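Long-range contact in general stress protein 26 (Bacillus anthracis, PDB 3EC6), which is of unknown function but binds flavin-adenine dinucleotide and belongs to the pyridoxamine 5'-phosphate oxidase family of split-barrel flavoproteins: residues Ile78-Leu83 with Ile116-Asp121. Numbering follows the deposited sequence.
Sequences IEVEGL and IKINPD. With FAD (flavin-adenine dinucleotide), chain B.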
ATOM      1  N   ILE A  78       6.367  -0.103  10.147  1.00  8.34           N
ATOM      2  CA  ILE A  78       7.625  -0.339   9.411  1.00  7.47           C
ATOM      3  C   ILE A  78       7.393  -0.333   7.900  1.00  7.56           C
ATOM      4  O   ILE A  78       6.270  -0.569   7.408  1.00  7.56           O
ATOM      5  CB  ILE A  78       8.335  -1.661   9.802  1.00  8.45           C
ATOM      6  CG1 ILE A  78       7.464  -2.875   9.454  1.00  9.36           C
ATOM      7  CG2 ILE A  78       8.782  -1.662  11.304  1.00  9.15           C
ATOM      8  CD1 ILE A  78       8.236  -4.197   9.692  1.00 11.11           C
ATOM      9  N   GLU A  79       8.461  -0.065   7.173  1.00  8.26           N
ATOM     10  CA  GLU A  79       8.451  -0.223   5.723  1.00  7.85           C
ATOM     11  C   GLU A  79       9.574  -1.184   5.429  1.00 10.25           C
ATOM     12  O   GLU A  79      10.660  -1.072   6.014  1.00 11.75           O
ATOM     13  CB  GLU A  79       8.892   1.063   5.025  1.00 12.42           C
ATOM     14  CG  GLU A  79       7.980   2.160   5.025  1.00 15.14           C
ATOM     15  CD  GLU A  79       8.539   3.237   4.058  1.00 22.48           C
ATOM     16  OE1 GLU A  79       9.016   2.896   2.936  1.00 22.84           O
ATOM     17  OE2 GLU A  79       8.489   4.415   4.443  1.00 25.39           O
ATOM     18  N   VAL A  80       9.328  -2.135   4.556  1.00  8.18           N
ATOM     19  CA  VAL A  80      10.344  -3.151   4.233  1.00  9.59           C
ATOM     20  C   VAL A  80      10.557  -3.140   2.731  1.00 10.61           C
ATOM     21  O   VAL A  80       9.590  -3.151   1.983  1.00 12.28           O
ATOM     22  CB  VAL A  80       9.877  -4.554   4.671  1.00  8.47           C
ATOM     23  CG1 VAL A  80      10.899  -5.611   4.270  1.00 12.23           C
ATOM     24  CG2 VAL A  80       9.469  -4.584   6.192  1.00 11.50           C
ATOM     25  N   GLU A  81      11.823  -3.068   2.314  1.00  9.86           N
ATOM     26  CA  GLU A  81      12.227  -3.253   0.903  1.00  9.99           C
ATOM     27  C   GLU A  81      13.032  -4.532   0.793  1.00  9.39           C
ATOM     28  O   GLU A  81      13.924  -4.786   1.599  1.00  9.08           O
ATOM     29  CB  GLU A  81      13.141  -2.126   0.416  1.00 11.73           C
ATOM     30  CG  GLU A  81      12.549  -0.721   0.531  1.00 16.19           C
ATOM     31  CD  GLU A  81      13.596   0.360   0.329  1.00 22.53           C
ATOM     32  OE1 GLU A  81      14.745   0.068  -0.073  1.00 25.57           O
ATOM     33  OE2 GLU A  81      13.280   1.528   0.586  1.00 28.03           O
ATOM     34  N   GLY A  82      12.698  -5.373  -0.172  1.00  7.82           N
ATOM     35  CA  GLY A  82      13.503  -6.591  -0.362  1.00  8.17           C
ATOM     36  C   GLY A  82      13.044  -7.331  -1.603  1.00  8.49           C
ATOM     37  O   GLY A  82      12.175  -6.844  -2.314  1.00 10.31           O
ATOM     38  N   LEU A  83      13.674  -8.466  -1.872  0.50  8.25           N
ATOM     39  CA  LEU A  83      13.309  -9.341  -2.995  0.50  8.75           C
ATOM     40  C   LEU A  83      12.473 -10.515  -2.520  0.50  9.13           C
ATOM     41  O   LEU A  83      12.714 -11.084  -1.457  0.50  9.69           O
ATOM     42  CB  LEU A  83      14.564  -9.834  -3.725  0.50  9.40           C
ATOM     43  CG  LEU A  83      15.190  -8.882  -4.750  0.50 10.30           C
ATOM     44  CD1 LEU A  83      15.765  -7.619  -4.098  0.50 12.01           C
ATOM     45  CD2 LEU A  83      16.269  -9.600  -5.545  0.50 10.85           C
ATOM     46  N   ILE A 116       4.659 -16.420  -0.331  1.00  7.66           N
ATOM     47  CA  ILE A 116       5.617 -15.443  -0.850  1.00  8.27           C
ATOM     48  C   ILE A 116       6.595 -15.128   0.297  1.00  8.28           C
ATOM     49  O   ILE A 116       6.180 -14.757   1.385  1.00  9.22           O
ATOM     50  CB  ILE A 116       4.902 -14.197  -1.241  1.00  7.96           C
ATOM     51  CG1 ILE A 116       3.921 -14.479  -2.364  1.00 10.79           C
ATOM     52  CG2 ILE A 116       5.945 -13.155  -1.648  1.00  9.95           C
ATOM     53  CD1 ILE A 116       3.039 -13.239  -2.712  1.00 13.90           C
ATOM     54  N   LYS A 117       7.893 -15.343   0.044  1.00  8.24           N
ATOM     55  CA  LYS A 117       8.950 -15.157   1.016  1.00  9.23           C
ATOM     56  C   LYS A 117       9.605 -13.828   0.707  1.00  9.03           C
ATOM     57  O   LYS A 117      10.022 -13.571  -0.416  1.00  9.89           O
ATOM     58  CB  LYS A 117       9.988 -16.284   0.869  1.00  8.65           C
ATOM     59  CG  LYS A 117      11.224 -16.020   1.711  1.00 11.93           C
ATOM     60  CD  LYS A 117      12.136 -17.239   1.670  1.00 11.77           C
ATOM     61  CE  LYS A 117      13.444 -16.993   2.390  1.00 20.16           C
ATOM     62  NZ  LYS A 117      14.352 -18.163   2.235  1.00 23.32           N
ATOM     63  N   ILE A 118       9.706 -12.940   1.682  1.00  8.90           N
ATOM     64  CA  ILE A 118      10.276 -11.605   1.413  1.00  9.33           C
ATOM     65  C   ILE A 118      11.548 -11.490   2.240  1.00 10.20           C
ATOM     66  O   ILE A 118      11.514 -11.476   3.490  1.00 10.48           O
ATOM     67  CB  ILE A 118       9.287 -10.493   1.820  1.00  8.27           C
ATOM     68  CG1 ILE A 118       8.075 -10.553   0.939  1.00 12.07           C
ATOM     69  CG2 ILE A 118       9.952  -9.099   1.608  1.00  9.38           C
ATOM     70  CD1 ILE A 118       6.890  -9.930   1.531  1.00 15.81           C
ATOM     71  N   ASN A 119      12.678 -11.446   1.542  0.50 10.38           N
ATOM     72  CA  ASN A 119      13.991 -11.341   2.184  0.50 10.95           C
ATOM     73  C   ASN A 119      14.333  -9.879   2.288  0.50 11.15           C
ATOM     74  O   ASN A 119      14.565  -9.246   1.269  0.50 10.65           O
ATOM     75  CB  ASN A 119      15.080 -12.044   1.378  0.50 11.42           C
ATOM     76  CG  ASN A 119      15.105 -13.515   1.635  0.50 12.82           C
ATOM     77  OD1 ASN A 119      14.583 -14.292   0.857  0.50 18.68           O
ATOM     78  ND2 ASN A 119      15.674 -13.903   2.768  0.50 17.34           N
ATOM     79  N   PRO A 120      14.310  -9.322   3.501  1.00 11.47           N
ATOM     80  CA  PRO A 120      14.445  -7.875   3.576  1.00 10.35           C
ATOM     81  C   PRO A 120      15.901  -7.432   3.318  1.00  8.96           C
ATOM     82  O   PRO A 120      16.854  -8.090   3.754  1.00 11.09           O
ATOM     83  CB  PRO A 120      14.080  -7.549   5.036  1.00 11.16           C
ATOM     84  CG  PRO A 120      14.599  -8.830   5.786  1.00 13.96           C
ATOM     85  CD  PRO A 120      14.198  -9.939   4.841  1.00 12.99           C
ATOM     86  N   ASP A 121      16.022  -6.318   2.599  1.00  6.93           N
ATOM     87  CA  ASP A 121      17.330  -5.652   2.527  1.00  8.62           C
ATOM     88  C   ASP A 121      17.331  -4.513   3.497  1.00  7.47           C
ATOM     89  O   ASP A 121      18.377  -4.256   4.137  1.00  8.36           O
ATOM     90  CB  ASP A 121      17.601  -5.130   1.101  1.00  9.39           C
ATOM     91  CG  ASP A 121      17.891  -6.283   0.129  1.00 13.92           C
ATOM     92  OD1 ASP A 121      18.645  -7.174   0.490  1.00 11.24           O
ATOM     93  OD2 ASP A 121      17.258  -6.374  -0.973  1.00 22.05           O
TER
HETATM   94  PA  FAD B 139      10.047  11.197   1.707  1.00 26.96           P
HETATM   95  O1A FAD B 139      10.339  12.064   0.491  1.00 26.85           O
HETATM   96  O2A FAD B 139      10.053  11.961   3.018  1.00 34.13           O
HETATM   97  O5B FAD B 139      11.193  10.046   1.927  1.00 25.97           O
HETATM   98  C5B FAD B 139      10.921   9.065   2.900  1.00 28.89           C
HETATM   99  C4B FAD B 139      10.972   7.767   2.120  1.00 32.16           C
HETATM  100  O4B FAD B 139      12.350   7.499   1.785  1.00 35.18           O
HETATM  101  C3B FAD B 139      10.427   6.625   2.972  1.00 33.26           C
HETATM  102  O3B FAD B 139       9.092   6.294   2.591  1.00 30.24           O
HETATM  103  C2B FAD B 139      11.486   5.539   2.788  1.00 35.36           C
HETATM  104  O2B FAD B 139      11.124   4.667   1.730  1.00 37.96           O
HETATM  105  C1B FAD B 139      12.762   6.287   2.395  1.00 37.48           C
HETATM  106  N9A FAD B 139      13.592   6.603   3.585  1.00 42.33           N
HETATM  107  C8A FAD B 139      13.135   6.772   4.873  1.00 44.46           C
HETATM  108  N7A FAD B 139      14.191   7.037   5.682  1.00 46.69           N
HETATM  109  C5A FAD B 139      15.312   7.056   4.937  1.00 44.69           C
HETATM  110  C6A FAD B 139      16.641   7.280   5.294  1.00 45.58           C
HETATM  111  N6A FAD B 139      16.979   7.231   6.592  1.00 46.13           N
HETATM  112  N1A FAD B 139      17.602   7.219   4.299  1.00 46.87           N
HETATM  113  C2A FAD B 139      17.243   6.948   2.981  1.00 47.16           C
HETATM  114  N3A FAD B 139      15.912   6.729   2.638  1.00 45.83           N
HETATM  115  C4A FAD B 139      14.960   6.785   3.612  1.00 43.99           C
HETATM  116  N1  FAD B 139       2.533  12.740   4.197  1.00 11.23           N
HETATM  117  C2  FAD B 139       2.085  13.745   3.364  1.00 11.46           C
HETATM  118  O2  FAD B 139       2.968  14.430   2.840  1.00 12.36           O
HETATM  119  N3  FAD B 139       0.746  13.921   3.105  1.00 10.74           N
HETATM  120  C4  FAD B 139      -0.197  13.122   3.715  1.00 10.94           C
HETATM  121  O4  FAD B 139      -1.425  13.297   3.472  1.00 11.66           O
HETATM  122  C4X FAD B 139       0.230  12.132   4.624  1.00  9.21           C
HETATM  123  N5  FAD B 139      -0.719  11.339   5.249  1.00  9.25           N
HETATM  124  C5X FAD B 139      -0.281  10.372   6.144  1.00  9.39           C
HETATM  125  C6  FAD B 139      -1.271   9.600   6.781  1.00 10.34           C
HETATM  126  C7  FAD B 139      -0.824   8.604   7.655  1.00 11.03           C
HETATM  127  C7M FAD B 139      -1.873   7.772   8.354  1.00 12.62           C
HETATM  128  C8  FAD B 139       0.552   8.388   7.886  1.00 12.23           C
HETATM  129  C8M FAD B 139       1.063   7.294   8.812  1.00 14.67           C
HETATM  130  C9  FAD B 139       1.521   9.133   7.202  1.00  9.94           C
HETATM  131  C9A FAD B 139       1.097  10.153   6.329  1.00  9.04           C
HETATM  132  N10 FAD B 139       2.043  10.923   5.661  1.00  9.82           N
HETATM  133  C10 FAD B 139       1.597  11.940   4.818  1.00  9.02           C
HETATM  134  C1' FAD B 139       3.514  10.672   5.712  1.00 10.22           C
HETATM  135  C2' FAD B 139       4.041   9.831   4.539  1.00  9.39           C
HETATM  136  O2' FAD B 139       3.408   8.549   4.501  1.00  9.86           O
HETATM  137  C3' FAD B 139       5.534   9.595   4.771  1.00 13.92           C
HETATM  138  O3' FAD B 139       6.143  10.893   4.881  1.00 18.61           O
HETATM  139  C4' FAD B 139       6.166   8.805   3.633  1.00 17.57           C
HETATM  140  O4' FAD B 139       7.512   8.340   3.972  1.00 18.19           O
HETATM  141  C5' FAD B 139       6.237   9.667   2.361  1.00 19.01           C
HETATM  142  O5' FAD B 139       6.887   8.925   1.339  1.00 22.44           O
HETATM  143  P   FAD B 139       7.917   9.780   0.441  1.00 26.34           P
HETATM  144  O1P FAD B 139       8.770   8.865  -0.430  1.00 31.03           O
HETATM  145  O2P FAD B 139       7.259  10.945  -0.242  1.00 22.94           O
HETATM  146  O3P FAD B 139       8.748  10.320   1.698  1.00 28.94           O
HETATM  147  O   HOH W   1      16.487  -9.194  -0.597  1.00 12.49           O
HETATM  148  O   HOH W   2      13.215 -14.146  -1.366  1.00 17.32           O
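In the antiparallel flavin-binding barrel of the pyridoxamine 5'-phosphate oxidase family, strands 77-87 and 113-126 are neighbours, and Gly82 and Pro120 form a non-hydrogen-bonded pair between them with CA atoms 4.2 Å apart. The short segments run at 111° to each other, and past the corner at Asp121 the pairing goes on, Glu81 with Thr122 and Glu79 with Tyr124. Gly82 lets the backbones close up: its CA lies 3.3 Å from Asn119 O in a CA-H...O contact. On one flank Asp121 N donates to Glu81 O (2.8 Å); on the other Asn119 N donates to Leu83 O (3.0 Å). The return bond, Leu83 N to Asn119 O, is weak at 3.4 Å, and a water bridges the same two atoms while donating to Asp121 OD2. Val80 lies beside Pro120, pointing the same way; with CG1 anti to the backbone N (chi1 177°), that methyl meets Pro120 CB at 3.8 Å. Farther along strand 77-87, Glu79 grips the FAD ribose next to the adenine, with His63 NE2 also hydrogen-bonded to OE1. The carboxylate takes both ribose hydroxyls, FAD O2B on OE1 at 3.0 Å and FAD O3B on OE2 at 2.7 Å.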